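Local coordinates for iron-sulfur cluster assembly protein CyaY (Psychromonas ingrahamii, PDB 4HS5) that probably takes part in iron-sulfur cluster assembly, with ferrous and ferric iron binding, and may regulate that process, at residues E19-S24 and V28-N33; L37-E42 and A91-Q96; L47-Q52 and V58-L63. All coordinates share one frame; numbering follows the deposited sequence.

Contact 1: E19-S24 and V28-N33; sequences EKIEES and VDYDQN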
ATOM      1  N   GLU A  19       0.798   7.576   7.928  1.00  8.05           N
ATOM      2  CA  GLU A  19       1.804   8.266   8.712  1.00 10.63           C
ATOM      3  C   GLU A  19       3.041   8.617   7.885  1.00 11.94           C
ATOM      4  O   GLU A  19       3.566   9.724   8.022  1.00 12.62           O
ATOM      5  CB  GLU A  19       2.181   7.429   9.931  1.00 11.82           C
ATOM      6  CG  GLU A  19       3.085   8.142  10.911  1.00 12.68           C
ATOM      7  CD  GLU A  19       4.518   8.116  10.455  1.00 20.12           C
ATOM      8  OE1 GLU A  19       4.867   7.180   9.713  1.00 16.98           O
ATOM      9  OE2 GLU A  19       5.282   9.036  10.806  1.00 18.05           O
ATOM     10  N   LYS A  20       3.509   7.687   7.048  1.00 12.66           N
ATOM     11  CA  LYS A  20       4.715   7.922   6.242  1.00 12.02           C
ATOM     12  C   LYS A  20       4.504   9.012   5.206  1.00 15.04           C
ATOM     13  O   LYS A  20       5.438   9.754   4.899  1.00 13.33           O
ATOM     14  CB  LYS A  20       5.205   6.645   5.570  1.00 10.45           C
ATOM     15  CG  LYS A  20       5.843   5.644   6.520  1.00 12.27           C
ATOM     16  CD  LYS A  20       7.184   6.149   7.052  1.00 17.27           C
ATOM     17  CE  LYS A  20       7.667   5.263   8.186  1.00 21.15           C
ATOM     18  NZ  LYS A  20       9.099   5.493   8.534  1.00 24.37           N
ATOM     19  N   ILE A  21       3.292   9.100   4.660  1.00 10.96           N
ATOM     20  CA  ILE A  21       2.903  10.203   3.787  1.00 12.11           C
ATOM     21  C   ILE A  21       2.971  11.542   4.534  1.00 18.76           C
ATOM     22  O   ILE A  21       3.566  12.500   4.037  1.00 16.47           O
ATOM     23  CB  ILE A  21       1.492   9.983   3.185  1.00 14.00           C
ATOM     24  CG1 ILE A  21       1.538   8.914   2.089  1.00 10.45           C
ATOM     25  CG2 ILE A  21       0.942  11.258   2.596  1.00 13.99           C
ATOM     26  CD1 ILE A  21       0.185   8.429   1.667  1.00 11.62           C
ATOM     27  N   GLU A  22       2.389  11.606   5.734  1.00 15.48           N
ATOM     28  CA  GLU A  22       2.367  12.843   6.516  1.00 14.99           C
ATOM     29  C   GLU A  22       3.780  13.255   6.877  1.00 15.51           C
ATOM     30  O   GLU A  22       4.121  14.438   6.897  1.00 19.50           O
ATOM     31  CB  GLU A  22       1.550  12.642   7.804  1.00 11.49           C
ATOM     32  CG  GLU A  22       0.059  12.423   7.598  1.00 16.60           C
ATOM     33  CD  GLU A  22      -0.668  13.632   7.031  1.00 13.61           C
ATOM     34  OE1 GLU A  22      -0.105  14.749   7.050  1.00 22.16           O
ATOM     35  OE2 GLU A  22      -1.815  13.477   6.574  1.00 21.30           O
ATOM     36  N   GLU A  23       4.600  12.254   7.137  1.00 13.64           N
ATOM     37  CA  GLU A  23       5.963  12.411   7.594  1.00 13.94           C
ATOM     38  C   GLU A  23       6.886  12.888   6.465  1.00 17.42           C
ATOM     39  O   GLU A  23       7.782  13.710   6.681  1.00 22.31           O
ATOM     40  CB  GLU A  23       6.402  11.056   8.099  1.00 20.04           C
ATOM     41  CG  GLU A  23       7.682  10.999   8.845  1.00 23.58           C
ATOM     42  CD  GLU A  23       8.191   9.592   8.855  1.00 24.59           C
ATOM     43  OE1 GLU A  23       9.062   9.283   8.022  1.00 25.02           O
ATOM     44  OE2 GLU A  23       7.677   8.780   9.648  1.00 14.22           O
ATOM     45  N   SER A  24       6.654  12.368   5.265  1.00 17.59           N
ATOM     46  CA  SER A  24       7.453  12.694   4.085  1.00 13.60           C
ATOM     47  C   SER A  24       7.196  14.128   3.647  1.00 14.76           C
ATOM     48  O   SER A  24       8.036  14.742   2.979  1.00 16.91           O
ATOM     49  CB  SER A  24       7.055  11.784   2.935  1.00 13.39           C
ATOM     50  OG  SER A  24       5.803  12.188   2.415  1.00 10.95           O
ATOM     51  N   VAL A  28       0.472  13.825  -1.427  1.00 14.21           N
ATOM     52  CA  VAL A  28      -0.307  12.637  -1.705  1.00 16.98           C
ATOM     53  C   VAL A  28      -1.557  12.691  -0.840  1.00  9.84           C
ATOM     54  O   VAL A  28      -1.460  12.757   0.393  1.00 16.05           O
ATOM     55  CB  VAL A  28       0.486  11.378  -1.369  1.00 13.27           C
ATOM     56  CG1 VAL A  28      -0.333  10.151  -1.693  1.00 11.27           C
ATOM     57  CG2 VAL A  28       1.788  11.352  -2.150  1.00 18.28           C
ATOM     58  N   ASP A  29      -2.724  12.695  -1.471  1.00 12.38           N
ATOM     59  CA  ASP A  29      -3.979  12.623  -0.731  1.00 14.86           C
ATOM     60  C   ASP A  29      -4.309  11.166  -0.468  1.00 12.24           C
ATOM     61  O   ASP A  29      -4.038  10.302  -1.304  1.00 13.04           O
ATOM     62  CB  ASP A  29      -5.121  13.304  -1.489  1.00 16.45           C
ATOM     63  CG  ASP A  29      -5.070  14.824  -1.384  1.00 30.02           C
ATOM     64  OD1 ASP A  29      -4.461  15.339  -0.422  1.00 36.33           O
ATOM     65  OD2 ASP A  29      -5.650  15.498  -2.259  1.00 38.42           O
ATOM     66  N   TYR A  30      -4.843  10.887   0.714  1.00 10.86           N
ATOM     67  CA  TYR A  30      -5.310   9.534   1.008  1.00 11.19           C
ATOM     68  C   TYR A  30      -6.725   9.525   1.561  1.00 16.64           C
ATOM     69  O   TYR A  30      -7.111  10.401   2.337  1.00 15.68           O
ATOM     70  CB  TYR A  30      -4.352   8.790   1.947  1.00 13.32           C
ATOM     71  CG  TYR A  30      -4.080   9.468   3.271  1.00 10.84           C
ATOM     72  CD1 TYR A  30      -4.935   9.303   4.350  1.00 11.08           C
ATOM     73  CD2 TYR A  30      -2.939  10.243   3.450  1.00 11.84           C
ATOM     74  CE1 TYR A  30      -4.675   9.906   5.561  1.00 11.23           C
ATOM     75  CE2 TYR A  30      -2.673  10.856   4.651  1.00 17.10           C
ATOM     76  CZ  TYR A  30      -3.544  10.674   5.709  1.00 12.67           C
ATOM     77  OH  TYR A  30      -3.269  11.289   6.900  1.00 16.16           O
ATOM     78  N   ASP A  31      -7.512   8.541   1.144  1.00 12.51           N
ATOM     79  CA  ASP A  31      -8.841   8.382   1.710  1.00 18.26           C
ATOM     80  C   ASP A  31      -9.158   6.904   1.891  1.00 14.00           C
ATOM     81  O   ASP A  31      -8.946   6.098   0.973  1.00 12.24           O
ATOM     82  CB  ASP A  31      -9.897   9.043   0.823  1.00 18.21           C
ATOM     83  CG  ASP A  31     -11.285   8.953   1.420  1.00 21.41           C
ATOM     84  OD1 ASP A  31     -11.460   9.391   2.576  1.00 40.92           O
ATOM     85  OD2 ASP A  31     -12.194   8.422   0.747  1.00 33.97           O
ATOM     86  N   GLN A  32      -9.653   6.539   3.072  1.00 17.95           N
ATOM     87  CA  GLN A  32     -10.146   5.184   3.273  1.00 16.92           C
ATOM     88  C   GLN A  32     -11.663   5.128   3.145  1.00 19.75           C
ATOM     89  O   GLN A  32     -12.388   5.916   3.759  1.00 23.40           O
ATOM     90  CB  GLN A  32      -9.697   4.589   4.614  1.00 19.36           C
ATOM     91  CG  GLN A  32     -10.041   3.100   4.735  1.00 20.24           C
ATOM     92  CD  GLN A  32      -9.405   2.425   5.939  1.00 21.28           C
ATOM     93  OE1 GLN A  32      -8.647   3.042   6.683  1.00 24.87           O
ATOM     94  NE2 GLN A  32      -9.715   1.146   6.131  1.00 26.34           N
ATOM     95  N   ASN A  33     -12.127   4.194   2.325  1.00 15.98           N
ATOM     96  CA  ASN A  33     -13.540   3.970   2.096  1.00 19.99           C
ATOM     97  C   ASN A  33     -13.779   2.469   2.230  1.00 16.65           C
ATOM     98  O   ASN A  33     -13.478   1.702   1.318  1.00 14.96           O
ATOM     99  CB  ASN A  33     -13.907   4.468   0.696  1.00 19.99           C
ATOM    100  CG  ASN A  33     -15.331   4.144   0.311  1.00 25.07           C
ATOM    101  OD1 ASN A  33     -16.217   4.088   1.160  1.00 23.80           O
ATOM    102  ND2 ASN A  33     -15.559   3.920  -0.979  1.00 21.07           N
TER
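Y30 and E22 make the polar part of this contact. The phenol OH of Y30 donates a hydrogen bond to E22 OE2 at 2.6 Å. OE2 accepts it on its anti lone pair, the one turned away from the other carboxylate oxygen. The carboxylate meets the edge of the ring and stands nearly upright to it, the two planes being 85° apart. The same OE2 is 3.4 Å from ring carbon CE2 of Y30. The E22 chain bends at chi2, which brings its acid end to the phenol. CG of Y30 sits between the backbone N and the carbonyl carbon (chi1 57°), and from there the ring reaches the helix.

The apolar part is built on I21, which points at the strand. Its branches divide the work. CD1 of I21 lies 3.8 Å from V28 CG1, and the two side chains cross at about a right angle. I21 CD1 also touches Y30 CD2 at 4.0 Å as the two side chains slide past each other. The other branch, I21 CG2, rests 3.6 Å from the backbone V28 O. With Y30 cut back to an alanine, the E22 carboxylate would probably lose its phenol donor and a gap would open beside I21 CD1.

One side-chain hydrogen bond lies within the helix. S24 OG donates to I21 O at 2.8 Å near the helix end, and S24 OG also hydrogen-bonds with A26 N.

The segments run nearly antiparallel, at 155°. Helix 3-24 turns back here into strand 28-33, an outermost strand of the sheet. Strand 36-41 lies next to it, and its L39 packs on I21, V28 and Y30. E18 of the helix also touches Y30.

Contact 2: L37-E42 and A91-Q96; sequences LTLEFE and AAIFKQ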
ATOM      1  N   LEU A  37      -8.122   1.851   0.332  1.00  8.08           N
ATOM      2  CA  LEU A  37      -7.326   3.030   0.619  1.00  8.31           C
ATOM      3  C   LEU A  37      -6.843   3.575  -0.711  1.00  7.70           C
ATOM      4  O   LEU A  37      -6.073   2.919  -1.410  1.00  7.60           O
ATOM      5  CB  LEU A  37      -6.147   2.679   1.536  1.00  7.50           C
ATOM      6  CG  LEU A  37      -5.117   3.776   1.834  1.00  8.05           C
ATOM      7  CD1 LEU A  37      -5.775   4.936   2.579  1.00 11.32           C
ATOM      8  CD2 LEU A  37      -3.937   3.238   2.623  1.00 11.49           C
ATOM      9  N   THR A  38      -7.317   4.764  -1.074  1.00  6.67           N
ATOM     10  CA  THR A  38      -6.963   5.370  -2.345  1.00  7.49           C
ATOM     11  C   THR A  38      -5.967   6.491  -2.142  1.00  8.27           C
ATOM     12  O   THR A  38      -6.164   7.365  -1.303  1.00 11.04           O
ATOM     13  CB  THR A  38      -8.208   5.905  -3.051  1.00  8.39           C
ATOM     14  OG1 THR A  38      -9.094   4.809  -3.320  1.00 11.32           O
ATOM     15  CG2 THR A  38      -7.839   6.580  -4.365  1.00 16.72           C
ATOM     16  N   LEU A  39      -4.880   6.444  -2.907  1.00  7.27           N
ATOM     17  CA  LEU A  39      -3.894   7.511  -2.877  1.00  6.26           C
ATOM     18  C   LEU A  39      -4.035   8.302  -4.166  1.00  8.67           C
ATOM     19  O   LEU A  39      -4.073   7.715  -5.247  1.00  9.49           O
ATOM     20  CB  LEU A  39      -2.490   6.919  -2.789  1.00  7.30           C
ATOM     21  CG  LEU A  39      -2.237   5.915  -1.664  1.00  6.65           C
ATOM     22  CD1 LEU A  39      -0.786   5.505  -1.628  1.00 10.10           C
ATOM     23  CD2 LEU A  39      -2.660   6.511  -0.334  1.00  9.78           C
ATOM     24  N   GLU A  40      -4.124   9.622  -4.066  1.00 11.64           N
ATOM     25  CA  GLU A  40      -4.163  10.445  -5.271  1.00 11.27           C
ATOM     26  C   GLU A  40      -3.032  11.460  -5.300  1.00 11.74           C
ATOM     27  O   GLU A  40      -2.693  12.076  -4.289  1.00 12.40           O
ATOM     28  CB  GLU A  40      -5.514  11.142  -5.448  1.00 16.94           C
ATOM     29  CG  GLU A  40      -5.569  12.014  -6.709  1.00 20.52           C
ATOM     30  CD  GLU A  40      -6.980  12.380  -7.129  1.00 34.70           C
ATOM     31  OE1 GLU A  40      -7.942  11.894  -6.494  1.00 32.12           O
ATOM     32  OE2 GLU A  40      -7.120  13.145  -8.110  1.00 34.18           O
ATOM     33  N   PHE A  41      -2.461  11.626  -6.483  1.00 12.65           N
ATOM     34  CA  PHE A  41      -1.379  12.562  -6.690  1.00 15.11           C
ATOM     35  C   PHE A  41      -1.924  13.814  -7.391  1.00 12.10           C
ATOM     36  O   PHE A  41      -3.052  13.818  -7.887  1.00 15.05           O
ATOM     37  CB  PHE A  41      -0.277  11.869  -7.487  1.00 15.92           C
ATOM     38  CG  PHE A  41       0.111  10.523  -6.918  1.00 17.77           C
ATOM     39  CD1 PHE A  41       0.774  10.438  -5.704  1.00 18.11           C
ATOM     40  CD2 PHE A  41      -0.208   9.348  -7.588  1.00 14.26           C
ATOM     41  CE1 PHE A  41       1.124   9.206  -5.164  1.00 17.70           C
ATOM     42  CE2 PHE A  41       0.143   8.110  -7.059  1.00 15.82           C
ATOM     43  CZ  PHE A  41       0.803   8.038  -5.843  1.00 19.46           C
ATOM     44  N   GLU A  42      -1.157  14.894  -7.410  1.00 20.72           N
ATOM     45  CA  GLU A  42      -1.731  16.099  -7.994  1.00 21.20           C
ATOM     46  C   GLU A  42      -1.828  16.040  -9.518  1.00 21.73           C
ATOM     47  O   GLU A  42      -2.556  16.829 -10.117  1.00 25.03           O
ATOM     48  CB  GLU A  42      -1.068  17.379  -7.492  1.00 31.27           C
ATOM     49  CG  GLU A  42       0.423  17.326  -7.349  1.00 27.57           C
ATOM     50  CD  GLU A  42       0.959  18.651  -6.857  1.00 39.45           C
ATOM     51  OE1 GLU A  42       0.129  19.551  -6.594  1.00 41.55           O
ATOM     52  OE2 GLU A  42       2.193  18.791  -6.740  1.00 40.02           O
ATOM     53  N   ALA A  91       8.341   3.067  -5.000  1.00  8.02           N
ATOM     54  CA  ALA A  91       8.765   3.105  -6.404  1.00  9.91           C
ATOM     55  C   ALA A  91       7.592   3.532  -7.273  1.00 18.16           C
ATOM     56  O   ALA A  91       7.760   4.332  -8.194  1.00 16.22           O
ATOM     57  CB  ALA A  91       9.300   1.761  -6.840  1.00 11.34           C
ATOM     58  N   ALA A  92       6.404   3.012  -6.975  1.00 11.22           N
ATOM     59  CA  ALA A  92       5.219   3.372  -7.754  1.00 13.75           C
ATOM     60  C   ALA A  92       4.864   4.846  -7.620  1.00 17.22           C
ATOM     61  O   ALA A  92       4.547   5.505  -8.613  1.00 19.03           O
ATOM     62  CB  ALA A  92       4.031   2.497  -7.366  1.00 14.91           C
ATOM     63  N   ILE A  93       4.907   5.363  -6.396  1.00 12.11           N
ATOM     64  CA  ILE A  93       4.639   6.771  -6.143  1.00 10.06           C
ATOM     65  C   ILE A  93       5.633   7.625  -6.936  1.00 15.72           C
ATOM     66  O   ILE A  93       5.262   8.640  -7.530  1.00 18.15           O
ATOM     67  CB  ILE A  93       4.697   7.103  -4.629  1.00 12.83           C
ATOM     68  CG1 ILE A  93       3.517   6.452  -3.887  1.00 10.75           C
ATOM     69  CG2 ILE A  93       4.717   8.612  -4.392  1.00 14.86           C
ATOM     70  CD1 ILE A  93       3.472   6.744  -2.392  1.00 11.94           C
ATOM     71  N   PHE A  94       6.892   7.195  -6.981  1.00 13.43           N
ATOM     72  CA  PHE A  94       7.885   7.945  -7.739  1.00 20.91           C
ATOM     73  C   PHE A  94       7.684   7.782  -9.245  1.00 15.97           C
ATOM     74  O   PHE A  94       7.860   8.732 -10.010  1.00 22.31           O
ATOM     75  CB  PHE A  94       9.312   7.536  -7.364  1.00 15.64           C
ATOM     76  CG  PHE A  94      10.357   8.369  -8.045  1.00 13.93           C
ATOM     77  CD1 PHE A  94      10.648   9.637  -7.579  1.00 13.64           C
ATOM     78  CD2 PHE A  94      11.012   7.900  -9.172  1.00 16.53           C
ATOM     79  CE1 PHE A  94      11.602  10.431  -8.213  1.00 17.46           C
ATOM     80  CE2 PHE A  94      11.955   8.684  -9.822  1.00 25.67           C
ATOM     81  CZ  PHE A  94      12.250   9.951  -9.341  1.00 19.35           C
ATOM     82  N   LYS A  95       7.348   6.572  -9.674  1.00 16.24           N
ATOM     83  CA  LYS A  95       7.249   6.259 -11.096  1.00 19.37           C
ATOM     84  C   LYS A  95       6.014   6.882 -11.735  1.00 18.70           C
ATOM     85  O   LYS A  95       6.025   7.190 -12.929  1.00 26.80           O
ATOM     86  CB  LYS A  95       7.305   4.743 -11.302  1.00 22.91           C
ATOM     87  CG  LYS A  95       6.557   4.174 -12.491  1.00 32.71           C
ATOM     88  CD  LYS A  95       6.541   2.644 -12.389  1.00 32.97           C
ATOM     89  CE  LYS A  95       5.940   2.172 -11.057  1.00 37.54           C
ATOM     90  NZ  LYS A  95       4.473   1.886 -11.132  1.00 30.33           N
ATOM     91  N   GLN A  96       4.970   7.113 -10.942  1.00 23.78           N
ATOM     92  CA  GLN A  96       3.751   7.747 -11.448  1.00 23.74           C
ATOM     93  C   GLN A  96       3.742   9.254 -11.272  1.00 22.80           C
ATOM     94  O   GLN A  96       3.031   9.956 -11.996  1.00 24.54           O
ATOM     95  CB  GLN A  96       2.514   7.195 -10.740  1.00 24.77           C
ATOM     96  CG  GLN A  96       2.165   5.788 -11.128  1.00 24.16           C
ATOM     97  CD  GLN A  96       0.795   5.376 -10.634  1.00 21.27           C
ATOM     98  OE1 GLN A  96      -0.015   6.208 -10.207  1.00 25.52           O
ATOM     99  NE2 GLN A  96       0.522   4.080 -10.708  1.00 16.70           N
TER
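I93 meets F41 where helix 85-97 packs on the sheet of the frataxin fold, an alpha-beta sandwich of two helices on one antiparallel sheet. The contact is buried and largely apolar, with no hydrogen bond across it.

I93 can be followed outward. CB lies 4.2 Å from both CE1 and CZ of F41, at the far edge of the ring. CG2 then goes to CE1 of F41 at 3.7 Å. This branch is anti to the backbone N, while CG1 stands beside that N (chi1 -69°). The two branches therefore spread along the ring rim. CG1 touches CZ of F41 at 3.7 Å, near the ring plane, and the two side chains cross at about a right angle. The tip, CD1, runs on to L39 CD1 at 4.5 Å, a loose apolar touch. L39 and F41 both point to the helix, being two residues apart on one strand.

Q96 takes the other side of the F41 rim. Its chain is extended beyond CG and brings the amide end to the ring edge, with the amide and ring planes 83° apart. L47 of the next strand packs on F41, I93 and Q96, and V28 also touches F41. Strand and helix run in roughly the same direction, 32° apart. The backbone Q96 O accepts a hydrogen bond from N43 ND2, just beyond the strand.

Contact 3: L47-Q52 and V58-L63; sequences LIINRQ and VWLATL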
ATOM      1  N   LEU A  47      -3.354   5.409  -6.847  1.00  7.92           N
ATOM      2  CA  LEU A  47      -3.020   4.028  -6.513  1.00  7.21           C
ATOM      3  C   LEU A  47      -4.154   3.540  -5.635  1.00  7.40           C
ATOM      4  O   LEU A  47      -4.638   4.275  -4.784  1.00  8.96           O
ATOM      5  CB  LEU A  47      -1.704   3.947  -5.737  1.00  6.14           C
ATOM      6  CG  LEU A  47      -0.443   4.369  -6.496  1.00 10.60           C
ATOM      7  CD1 LEU A  47       0.789   4.367  -5.617  1.00 12.17           C
ATOM      8  CD2 LEU A  47      -0.239   3.461  -7.684  1.00 10.15           C
ATOM      9  N   ILE A  48      -4.592   2.305  -5.838  1.00  5.41           N
ATOM     10  CA  ILE A  48      -5.713   1.791  -5.074  1.00  8.43           C
ATOM     11  C   ILE A  48      -5.245   0.600  -4.269  1.00  5.71           C
ATOM     12  O   ILE A  48      -4.739  -0.370  -4.823  1.00  5.42           O
ATOM     13  CB  ILE A  48      -6.865   1.341  -5.974  1.00  9.56           C
ATOM     14  CG1 ILE A  48      -7.293   2.476  -6.899  1.00 12.36           C
ATOM     15  CG2 ILE A  48      -8.050   0.893  -5.114  1.00 11.42           C
ATOM     16  CD1 ILE A  48      -8.170   2.012  -8.046  1.00 14.74           C
ATOM     17  N   ILE A  49      -5.420   0.672  -2.955  1.00  6.12           N
ATOM     18  CA  ILE A  49      -5.030  -0.405  -2.055  1.00  5.21           C
ATOM     19  C   ILE A  49      -6.303  -1.025  -1.489  1.00  6.98           C
ATOM     20  O   ILE A  49      -7.260  -0.326  -1.170  1.00  7.16           O
ATOM     21  CB  ILE A  49      -4.114   0.122  -0.941  1.00  5.87           C
ATOM     22  CG1 ILE A  49      -2.818   0.626  -1.557  1.00  9.04           C
ATOM     23  CG2 ILE A  49      -3.816  -0.961   0.090  1.00  7.35           C
ATOM     24  CD1 ILE A  49      -2.079   1.591  -0.689  1.00 10.62           C
ATOM     25  N   ASN A  50      -6.329  -2.345  -1.414  1.00  7.51           N
ATOM     26  CA  ASN A  50      -7.510  -3.044  -0.946  1.00 10.14           C
ATOM     27  C   ASN A  50      -7.107  -4.156   0.004  1.00 10.68           C
ATOM     28  O   ASN A  50      -5.972  -4.623  -0.021  1.00 12.36           O
ATOM     29  CB  ASN A  50      -8.273  -3.603  -2.142  1.00  9.29           C
ATOM     30  CG  ASN A  50      -9.726  -3.857  -1.837  1.00 11.95           C
ATOM     31  OD1 ASN A  50     -10.122  -3.980  -0.675  1.00 15.64           O
ATOM     32  ND2 ASN A  50     -10.536  -3.960  -2.886  1.00 13.97           N
ATOM     33  N   ARG A  51      -8.025  -4.545   0.875  1.00 10.29           N
ATOM     34  CA  ARG A  51      -7.797  -5.693   1.747  1.00 14.08           C
ATOM     35  C   ARG A  51      -8.732  -6.785   1.312  1.00 17.80           C
ATOM     36  O   ARG A  51      -9.898  -6.534   0.990  1.00 22.31           O
ATOM     37  CB  ARG A  51      -8.062  -5.339   3.208  1.00 19.77           C
ATOM     38  CG  ARG A  51      -7.029  -4.438   3.822  1.00 23.47           C
ATOM     39  CD  ARG A  51      -7.688  -3.356   4.665  1.00 21.36           C
ATOM     40  NE  ARG A  51      -8.119  -3.813   5.975  1.00 27.66           N
ATOM     41  CZ  ARG A  51      -7.747  -3.243   7.115  1.00 23.96           C
ATOM     42  NH1 ARG A  51      -6.925  -2.199   7.096  1.00 16.88           N
ATOM     43  NH2 ARG A  51      -8.187  -3.720   8.273  1.00 25.15           N
ATOM     44  N   GLN A  52      -8.224  -8.006   1.260  1.00 15.87           N
ATOM     45  CA  GLN A  52      -9.086  -9.124   0.957  1.00 17.26           C
ATOM     46  C   GLN A  52      -9.035 -10.101   2.113  1.00 21.41           C
ATOM     47  O   GLN A  52      -8.187 -10.997   2.146  1.00 21.78           O
ATOM     48  CB  GLN A  52      -8.694  -9.768  -0.367  1.00 18.02           C
ATOM     49  CG  GLN A  52      -8.738  -8.806  -1.564  1.00 27.50           C
ATOM     50  CD  GLN A  52     -10.118  -8.198  -1.838  1.00 27.34           C
ATOM     51  OE1 GLN A  52     -11.083  -8.412  -1.101  1.00 34.71           O
ATOM     52  NE2 GLN A  52     -10.208  -7.439  -2.921  1.00 23.25           N
ATOM     53  N   VAL A  58      -3.290  -8.210   1.039  1.00  7.41           N
ATOM     54  CA  VAL A  58      -3.490  -6.806   0.703  1.00  6.07           C
ATOM     55  C   VAL A  58      -3.207  -6.704  -0.792  1.00  6.34           C
ATOM     56  O   VAL A  58      -2.310  -7.382  -1.313  1.00  7.16           O
ATOM     57  CB  VAL A  58      -2.546  -5.893   1.515  1.00  7.58           C
ATOM     58  CG1 VAL A  58      -2.488  -4.495   0.933  1.00 11.92           C
ATOM     59  CG2 VAL A  58      -2.975  -5.844   3.003  1.00  9.88           C
ATOM     60  N   TRP A  59      -4.000  -5.898  -1.499  1.00  7.39           N
ATOM     61  CA  TRP A  59      -3.819  -5.697  -2.936  1.00  7.77           C
ATOM     62  C   TRP A  59      -3.432  -4.255  -3.241  1.00  8.42           C
ATOM     63  O   TRP A  59      -3.782  -3.333  -2.499  1.00 10.24           O
ATOM     64  CB  TRP A  59      -5.080  -6.069  -3.719  1.00 10.15           C
ATOM     65  CG  TRP A  59      -5.424  -7.535  -3.700  1.00 12.61           C
ATOM     66  CD1 TRP A  59      -4.835  -8.514  -2.952  1.00 12.41           C
ATOM     67  CD2 TRP A  59      -6.445  -8.184  -4.470  1.00 20.69           C
ATOM     68  NE1 TRP A  59      -5.421  -9.731  -3.207  1.00 19.01           N
ATOM     69  CE2 TRP A  59      -6.415  -9.555  -4.133  1.00 25.61           C
ATOM     70  CE3 TRP A  59      -7.380  -7.741  -5.409  1.00 23.42           C
ATOM     71  CZ2 TRP A  59      -7.288 -10.486  -4.704  1.00 26.35           C
ATOM     72  CZ3 TRP A  59      -8.247  -8.667  -5.972  1.00 29.88           C
ATOM     73  CH2 TRP A  59      -8.193 -10.023  -5.616  1.00 26.85           C
ATOM     74  N   LEU A  60      -2.667  -4.076  -4.318  1.00  6.88           N
ATOM     75  CA  LEU A  60      -2.309  -2.748  -4.812  1.00  6.18           C
ATOM     76  C   LEU A  60      -2.511  -2.696  -6.313  1.00  7.12           C
ATOM     77  O   LEU A  60      -1.996  -3.545  -7.038  1.00  8.90           O
ATOM     78  CB  LEU A  60      -0.844  -2.443  -4.510  1.00  7.95           C
ATOM     79  CG  LEU A  60      -0.259  -1.222  -5.231  1.00 11.97           C
ATOM     80  CD1 LEU A  60      -0.882   0.048  -4.709  1.00  8.15           C
ATOM     81  CD2 LEU A  60       1.254  -1.176  -5.065  1.00 11.78           C
ATOM     82  N   ALA A  61      -3.262  -1.696  -6.762  1.00  5.72           N
ATOM     83  CA  ALA A  61      -3.436  -1.412  -8.175  1.00  7.68           C
ATOM     84  C   ALA A  61      -2.600  -0.196  -8.528  1.00  6.26           C
ATOM     85  O   ALA A  61      -2.800   0.882  -7.975  1.00  6.92           O
ATOM     86  CB  ALA A  61      -4.883  -1.150  -8.468  1.00 10.00           C
ATOM     87  N   THR A  62      -1.652  -0.394  -9.437  1.00  9.09           N
ATOM     88  CA  THR A  62      -0.925   0.704 -10.053  1.00  8.58           C
ATOM     89  C   THR A  62      -1.659   1.070 -11.337  1.00  9.48           C
ATOM     90  O   THR A  62      -2.717   0.519 -11.621  1.00 12.73           O
ATOM     91  CB  THR A  62       0.534   0.336 -10.377  1.00  8.03           C
ATOM     92  OG1 THR A  62       0.567  -0.723 -11.339  1.00 12.68           O
ATOM     93  CG2 THR A  62       1.270  -0.096  -9.115  1.00 12.05           C
ATOM     94  N   LEU A  63      -1.098   1.985 -12.113  1.00 11.19           N
ATOM     95  CA  LEU A  63      -1.682   2.337 -13.401  1.00 12.39           C
ATOM     96  C   LEU A  63      -1.704   1.147 -14.349  1.00 14.74           C
ATOM     97  O   LEU A  63      -2.577   1.053 -15.216  1.00 18.66           O
ATOM     98  CB  LEU A  63      -0.905   3.485 -14.038  1.00 13.86           C
ATOM     99  CG  LEU A  63      -1.242   4.835 -13.424  1.00 19.43           C
ATOM    100  CD1 LEU A  63      -0.344   5.922 -13.966  1.00 21.22           C
ATOM    101  CD2 LEU A  63      -2.695   5.146 -13.706  1.00 25.71           C
TER
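I48 O is approached by two groups of the opposite strand. A61 N donates to it at 2.8 Å, nearly straight (169°) and in the carbonyl plane. L60 CA adds a CA-H...O contact to I48 O at 3.4 Å. The return bond runs from I48 N to A61 O at 3.1 Å. N50 and W59 form the next hydrogen-bonded pair, and W59 N gives N50 O a 2.8 Å bond at 173°. I49 with L60 and R51 with V58 are the non-hydrogen-bonded pairs between and beyond.

Side chains alternate between the two faces. I49, L60 and V58 share the buried one. CG1 of I49 meets L60 CD1 at 3.7 Å, and CG2 of I49 meets V58 CG1 at 3.9 Å. R51 is on this face too; its guanidinium forms a salt bridge with D11 of helix 3-24 and a cation-pi contact with Y14. L47 CD2 reaches T62 CA at 3.7 Å past the strand end.

The other face carries I48, N50, W59 and A61. There Q52 lies over the indole of W59 in a CH-pi contact. CG of Q52 is 3.7 Å from the centroid of the five-membered ring, 17° off its normal. Q52 is bent at chi2, which brings NE2 over the six-membered ring of W59, with the amide steeply inclined to the indole. H68 of the next strand stacks on W59, and Q57 accepts the hydrogen bond from W59 NE1.

This is an antiparallel beta hairpin in the middle of the frataxin sheet, with the helices packed on its I49 face.

The three contacts step across one antiparallel sheet. Contacts 1 and 2 have centres 10 Å apart and are joined by strand pairing: D29 O to E40 N is 2.8 Å, a probable hydrogen bond. Contacts 2 and 3 have centres 11 Å apart. L37 N to I49 O, at 2.8 Å, is a probable hydrogen bond between their strands. Contacts 1 and 3 do not touch; their nearest atoms are about 4 Å apart. Contact 3 is nested within the chain loop that contact 2 closes. L39 and L47 carry the hydrophobic core from one contact to the next. In relatives, iron binding involves acidic residues of the first helix and strand, so contact 1 may lie nearby.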